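PDB 6OV6: C24 protein from Bizionia argentinensis JUB59, which is of unknown function but probably forms the trimeric, metal-binding receptor-binding tip of the long tail fibre of a temperate bacteriophage. Local coordinates for residues 21-24 / 25-28; 170-173 / 174-177; 216-219 / 220-223. All coordinates share one frame; numbering follows the deposited sequence.

Contact 1: 21-24 / 25-28; sequences AMQE and AYSV
The phenol ring of Tyr-26 folds back along its own helix over Gln-23. One face carries the Gln-23 backbone: CA sits 4.0 Å from the centroid of the Tyr-26 ring, 27° off its normal, a CH-pi contact, and the carbonyl oxygen of the same residue lies above the ring centre. Near the hydroxyl end, Gln-23 CG reaches to 3.8 Å from Tyr-26 OH, while the side-chain amide stands almost perpendicular to the ring. Met-22 O approaches the ring obliquely, 3.3 Å from Tyr-26 CD2. A chi1 of 73° places the Tyr-26 ring between its own backbone N and carbonyl carbon, and this brings it over the preceding turn.

The helix itself is held by backbone bonds, Tyr-26 N to Met-22 O nearly straight and Ala-25 N to Ala-21 O more bent. Ser-27 N bonds to Gln-23 O at 2.8 Å. The Ser-27 hydroxyl also turns back on the helix, OG donating to Glu-24 O over 2.9 Å from well above the carbonyl plane. That carbonyl oxygen has a second donor, Lys-65 of the second subunit.

These bonds belong to helix 19-27, which precedes the mixed sheet beginning with strand 40-42. Tyr-26 meets Tyr-26 of the third subunit, their ring planes at about 60°, and Met-22 packs on Met-22 of that subunit and on Tyr-26 of the second. Met-22 and Tyr-26, one helical turn apart, thus pack against their counterparts in the other chains, with Ala-25 also on Tyr-26 of the second subunit.

Contact 2: 170-173 / 174-177; sequences PNDS and DYNA
Asp-172 forms an Asx turn: Asp-172 OD2 accepts a hydrogen bond of 3.0 Å from Asp-174 N. The bond is fairly straight, at 157°, and arrives on the anti side of the carboxylate, 28° out of its plane. Asp-172 points its CG away from its own backbone N (chi1 -166°), which brings Asp-172 OD1 obliquely to the Tyr-175 ring, 3.7 Å from Tyr-175 CD2. Asp-174 CB sits over the centre of one face of that ring, 3.6 Å above its plane. Tyr-175 N bonds to Asp-172 O at 2.9 Å, closing a type I-like beta turn in the loop between strands 164-167 and 181-182. Asn-176 CB lies 3.2 Å from Asp-172 O, and a water links Asn-176 ND2 to Pro-170 O. Asn-176 OD1 and the nearby Ser-173 O both accept from Lys-180.

The side chains of Asp-172 and Asp-174 cross with OD2 of Asp-172 only 3.8 Å from OD2 of Asp-174. Lys-185 of the second subunit makes salt bridges to both acids, and Arg-264 of that subunit bridges Asp-174 and bonds to the Tyr-175 hydroxyl. The paired carboxylates thus form an acidic patch whose mutual repulsion is probably offset by basic side chains across the subunit interface.

Contact 3: 216-219 / 220-223; sequences AVKS and GRIV
Lys-218 O accepts the backbone N-H of Arg-221 at 3.1 Å, the bond that closes a type II beta turn from Lys-218 to Arg-221. The donor stands above the carbonyl plane, 43° out of it. Gly-220 occupies the third position with phi of 79°, a value that favours glycine.

The side chains of Lys-218 and Arg-221 cross at about a right angle. Lys-218 is fully extended, and its CD lies over one face of the Arg-221 guanidinium, offset toward the rim and 3.5 Å from NH2. The bend at chi3 of Arg-221 (-67°) turns the guanidinium beneath this aliphatic run. Lys-218 NZ and Arg-221 NH2 come within 4.0 Å, but Asp-205 of the second subunit makes salt bridges to both residues, through Lys-218 NZ and Arg-221 NE. A water accepts from Lys-218 N and, weakly, from Arg-221 NH1.

On the apolar side, Val-217 CG1 packs 3.9 Å from Arg-221 CB and 4.0 Å from Val-223 CG2, a contact between the two arms of the bend.

The turn lies in the loop between strands 199-202 and 223-225. Ile-222 packs on Ile-222 of the third subunit. From Gly-220 onward, the end of the loop and the start of strand 223-225 are bonded through the main chain to the second subunit, and at Val-223 to the third as well.

In the fold
The three contacts follow one another in sequence along a very elongated chain. Contact 1 lies near the modelled N-terminus, and its centre is 61 Å from that of contact 2 and 132 Å from that of contact 3; contacts 2 and 3 are 77 Å apart, centre to centre. Contacts 1 and 3 fall on opposite sides of the chain's centre, and no two contacts touch. All three meet the second subunit, chiefly by helix packing, by charged side chains of a loop and by backbone bonding, respectively. All three lie away from the manganese site of His-252 and His-254; each meets another chain, consistent with subunits associating along the length of a fibre tip.

Contact 1: 21-24 / 25-28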
loop_
_atom_site.group_PDB
_atom_site.type_symbol
_atom_site.label_atom_id
_atom_site.label_comp_id
_atom_site.label_asym_id
_atom_site.label_seq_id
_atom_site.Cartn_x
_atom_site.Cartn_y
_atom_site.Cartn_z
ATOM N N ALA A 21 15.019 58.546 -16.686
ATOM C CA ALA A 21 13.912 57.650 -17.038
ATOM C C ALA A 21 14.457 56.338 -17.604
ATOM O O ALA A 21 13.876 55.291 -17.345
ATOM C CB ALA A 21 12.984 58.329 -18.044
ATOM N N MET A 22 15.588 56.389 -18.316
ATOM C CA MET A 22 16.261 55.231 -18.881
ATOM C C MET A 22 16.823 54.295 -17.795
ATOM O O MET A 22 16.663 53.066 -17.893
ATOM C CB MET A 22 17.390 55.678 -19.798
ATOM C CG MET A 22 17.616 54.731 -20.941
ATOM S SD MET A 22 18.147 55.587 -22.458
ATOM C CE MET A 22 16.974 56.941 -22.512
ATOM N N GLN A 23 17.526 54.887 -16.792
ATOM C CA GLN A 23 18.165 54.167 -15.700
ATOM C C GLN A 23 17.086 53.559 -14.833
ATOM O O GLN A 23 17.186 52.386 -14.475
ATOM C CB GLN A 23 19.055 55.103 -14.851
ATOM C CG GLN A 23 19.861 54.359 -13.743
ATOM C CD GLN A 23 19.966 55.080 -12.403
ATOM O OE1 GLN A 23 19.120 55.916 -12.026
ATOM N NE2 GLN A 23 21.019 54.759 -11.630
ATOM N N GLU A 24 16.060 54.363 -14.513
ATOM C CA GLU A 24 14.914 53.957 -13.697
ATOM C C GLU A 24 14.198 52.809 -14.368
ATOM O O GLU A 24 13.734 51.888 -13.674
ATOM C CB GLU A 24 13.948 55.132 -13.456
ATOM C CG GLU A 24 14.345 56.044 -12.299
ATOM C CD GLU A 24 13.466 57.272 -12.133
ATOM O OE1 GLU A 24 12.228 57.114 -12.013
ATOM O OE2 GLU A 24 14.017 58.396 -12.117
ATOM N N ALA A 25 14.169 52.836 -15.726
ATOM C CA ALA A 25 13.549 51.800 -16.547
ATOM C C ALA A 25 14.298 50.501 -16.398
ATOM O O ALA A 25 13.704 49.559 -15.900
ATOM C CB ALA A 25 13.482 52.217 -18.011
ATOM N N TYR A 26 15.605 50.449 -16.747
ATOM C CA TYR A 26 16.339 49.186 -16.620
ATOM C C TYR A 26 16.585 48.724 -15.175
ATOM O O TYR A 26 16.757 47.520 -14.964
ATOM C CB TYR A 26 17.603 49.086 -17.517
ATOM C CG TYR A 26 18.798 49.919 -17.077
ATOM C CD1 TYR A 26 19.566 49.545 -15.979
ATOM C CD2 TYR A 26 19.218 51.025 -17.818
ATOM C CE1 TYR A 26 20.659 50.302 -15.564
ATOM C CE2 TYR A 26 20.321 51.789 -17.418
ATOM C CZ TYR A 26 21.044 51.416 -16.292
ATOM O OH TYR A 26 22.127 52.149 -15.861
ATOM N N SER A 27 16.614 49.676 -14.186
ATOM C CA SER A 27 16.880 49.283 -12.794
ATOM C C SER A 27 15.822 48.328 -12.256
ATOM O O SER A 27 16.137 47.498 -11.388
ATOM C CB SER A 27 17.046 50.490 -11.878
ATOM O OG SER A 27 15.864 51.266 -11.872
ATOM N N VAL A 28 14.578 48.402 -12.795
ATOM C CA VAL A 28 13.491 47.496 -12.358
ATOM C C VAL A 28 13.852 46.018 -12.553
ATOM O O VAL A 28 13.336 45.194 -11.791
ATOM C CB VAL A 28 12.085 47.846 -12.958
ATOM C CG1 VAL A 28 11.938 47.330 -14.398
ATOM C CG2 VAL A 28 10.961 47.280 -12.080
#

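Contact 2: 170-173 / 174-177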
loop_
_atom_site.group_PDB
_atom_site.type_symbol
_atom_site.label_atom_id
_atom_site.label_comp_id
_atom_site.label_asym_id
_atom_site.label_seq_id
_atom_site.Cartn_x
_atom_site.Cartn_y
_atom_site.Cartn_z
ATOM N N PRO A 170 3.040 -4.589 -16.021
ATOM C CA PRO A 170 2.542 -4.964 -17.360
ATOM C C PRO A 170 2.428 -6.471 -17.593
ATOM O O PRO A 170 1.651 -6.878 -18.440
ATOM C CB PRO A 170 3.544 -4.309 -18.324
ATOM C CG PRO A 170 4.783 -4.110 -17.521
ATOM C CD PRO A 170 4.310 -3.836 -16.109
ATOM N N ASN A 171 3.143 -7.273 -16.802
ATOM C CA ASN A 171 3.189 -8.726 -16.930
ATOM C C ASN A 171 2.278 -9.516 -15.996
ATOM O O ASN A 171 2.348 -10.742 -15.977
ATOM C CB ASN A 171 4.641 -9.208 -16.841
ATOM C CG ASN A 171 5.537 -8.536 -17.855
ATOM O OD1 ASN A 171 6.601 -7.988 -17.530
ATOM N ND2 ASN A 171 5.071 -8.467 -19.087
ATOM N N ASP A 172 1.439 -8.829 -15.212
ATOM C CA ASP A 172 0.552 -9.471 -14.242
ATOM C C ASP A 172 -0.851 -9.066 -14.563
ATOM O O ASP A 172 -1.173 -7.883 -14.487
ATOM C CB ASP A 172 0.934 -9.070 -12.786
ATOM C CG ASP A 172 0.305 -9.934 -11.701
ATOM O OD1 ASP A 172 0.976 -10.178 -10.672
ATOM O OD2 ASP A 172 -0.851 -10.372 -11.877
ATOM N N SER A 173 -1.713 -10.051 -14.941
ATOM C CA SER A 173 -3.100 -9.774 -15.319
ATOM C C SER A 173 -3.919 -9.111 -14.200
ATOM O O SER A 173 -4.910 -8.443 -14.480
ATOM C CB SER A 173 -3.769 -11.044 -15.870
ATOM O OG SER A 173 -3.822 -12.040 -14.867
ATOM N N ASP A 174 -3.484 -9.252 -12.923
ATOM C CA ASP A 174 -4.169 -8.569 -11.826
ATOM C C ASP A 174 -3.919 -7.061 -11.861
ATOM O O ASP A 174 -4.752 -6.300 -11.379
ATOM C CB ASP A 174 -3.667 -9.096 -10.454
ATOM C CG ASP A 174 -4.116 -10.507 -10.107
ATOM O OD1 ASP A 174 -5.106 -10.971 -10.696
ATOM O OD2 ASP A 174 -3.501 -11.120 -9.217
ATOM N N TYR A 175 -2.753 -6.651 -12.362
ATOM C CA TYR A 175 -2.311 -5.250 -12.264
ATOM C C TYR A 175 -1.839 -4.625 -13.586
ATOM O O TYR A 175 -1.111 -3.628 -13.553
ATOM C CB TYR A 175 -1.111 -5.196 -11.284
ATOM C CG TYR A 175 -1.254 -6.002 -10.006
ATOM C CD1 TYR A 175 -2.367 -5.849 -9.179
ATOM C CD2 TYR A 175 -0.240 -6.856 -9.583
ATOM C CE1 TYR A 175 -2.492 -6.569 -7.988
ATOM C CE2 TYR A 175 -0.350 -7.574 -8.393
ATOM C CZ TYR A 175 -1.463 -7.400 -7.586
ATOM O OH TYR A 175 -1.545 -8.074 -6.398
ATOM N N ASN A 176 -2.240 -5.190 -14.750
ATOM C CA ASN A 176 -1.733 -4.708 -16.036
ATOM C C ASN A 176 -2.462 -3.547 -16.688
ATOM O O ASN A 176 -2.286 -3.302 -17.881
ATOM C CB ASN A 176 -1.498 -5.872 -16.986
ATOM C CG ASN A 176 -2.795 -6.579 -17.362
ATOM O OD1 ASN A 176 -3.876 -6.213 -16.897
ATOM N ND2 ASN A 176 -2.713 -7.616 -18.172
ATOM N N ALA A 177 -3.275 -2.834 -15.933
ATOM C CA ALA A 177 -3.915 -1.604 -16.399
ATOM C C ALA A 177 -4.129 -0.715 -15.215
ATOM O O ALA A 177 -4.476 -1.201 -14.133
ATOM C CB ALA A 177 -5.256 -1.888 -17.092
HETATM O O HOH W 1 -0.320 -8.751 -18.891
HETATM O O HOH W 2 -5.549 -11.851 -13.012
#

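Contact 3: 216-219 / 220-223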
loop_
_atom_site.group_PDB
_atom_site.type_symbol
_atom_site.label_atom_id
_atom_site.label_comp_id
_atom_site.label_asym_id
_atom_site.label_seq_id
_atom_site.Cartn_x
_atom_site.Cartn_y
_atom_site.Cartn_z
ATOM N N ALA A 216 -38.335 -67.476 31.881
ATOM C CA ALA A 216 -38.375 -66.757 30.613
ATOM C C ALA A 216 -37.357 -65.623 30.580
ATOM O O ALA A 216 -37.002 -65.087 31.626
ATOM C CB ALA A 216 -39.771 -66.196 30.376
ATOM N N VAL A 217 -36.933 -65.253 29.367
ATOM C CA VAL A 217 -36.058 -64.114 29.066
ATOM C C VAL A 217 -36.768 -63.342 27.972
ATOM O O VAL A 217 -37.279 -63.953 27.022
ATOM C CB VAL A 217 -34.631 -64.544 28.628
ATOM C CG1 VAL A 217 -33.850 -63.365 28.019
ATOM C CG2 VAL A 217 -33.862 -65.151 29.787
ATOM N N LYS A 218 -36.793 -62.006 28.092
ATOM C CA LYS A 218 -37.378 -61.090 27.121
ATOM C C LYS A 218 -36.975 -61.522 25.691
ATOM O O LYS A 218 -35.819 -61.875 25.459
ATOM C CB LYS A 218 -36.877 -59.653 27.407
ATOM C CG LYS A 218 -37.430 -58.592 26.469
ATOM C CD LYS A 218 -36.941 -57.184 26.879
ATOM C CE LYS A 218 -37.554 -56.140 26.021
ATOM N NZ LYS A 218 -36.925 -54.814 26.253
ATOM N N SER A 219 -37.950 -61.531 24.767
ATOM C CA SER A 219 -37.724 -61.881 23.364
ATOM C C SER A 219 -36.629 -60.964 22.765
ATOM O O SER A 219 -36.720 -59.742 22.922
ATOM C CB SER A 219 -39.030 -61.731 22.575
ATOM O OG SER A 219 -38.804 -61.996 21.199
ATOM N N GLY A 220 -35.593 -61.552 22.143
ATOM C CA GLY A 220 -34.519 -60.767 21.522
ATOM C C GLY A 220 -33.468 -60.202 22.468
ATOM O O GLY A 220 -32.619 -59.399 22.063
ATOM N N ARG A 221 -33.524 -60.591 23.750
ATOM C CA ARG A 221 -32.549 -60.170 24.759
ATOM C C ARG A 221 -31.468 -61.219 24.859
ATOM O O ARG A 221 -31.787 -62.407 25.009
ATOM C CB ARG A 221 -33.228 -59.960 26.141
ATOM C CG ARG A 221 -32.232 -59.800 27.296
ATOM C CD ARG A 221 -32.902 -59.368 28.606
ATOM N NE ARG A 221 -33.432 -58.008 28.497
ATOM C CZ ARG A 221 -34.216 -57.428 29.403
ATOM N NH1 ARG A 221 -34.620 -58.100 30.472
ATOM N NH2 ARG A 221 -34.604 -56.177 29.243
ATOM N N ILE A 222 -30.181 -60.788 24.872
ATOM C CA ILE A 222 -29.025 -61.701 24.974
ATOM C C ILE A 222 -29.118 -62.583 26.214
ATOM O O ILE A 222 -29.402 -62.085 27.298
ATOM C CB ILE A 222 -27.668 -60.937 24.945
ATOM C CG1 ILE A 222 -27.448 -60.254 23.579
ATOM C CG2 ILE A 222 -26.474 -61.886 25.293
ATOM C CD1 ILE A 222 -26.217 -59.263 23.526
ATOM N N VAL A 223 -28.884 -63.903 26.028
ATOM C CA VAL A 223 -28.861 -64.851 27.136
ATOM C C VAL A 223 -27.419 -65.027 27.556
ATOM O O VAL A 223 -26.537 -65.135 26.696
ATOM C CB VAL A 223 -29.575 -66.191 26.744
ATOM C CG1 VAL A 223 -29.286 -67.308 27.748
ATOM C CG2 VAL A 223 -31.082 -65.954 26.592
HETATM O O HOH W 3 -35.703 -60.959 30.750
#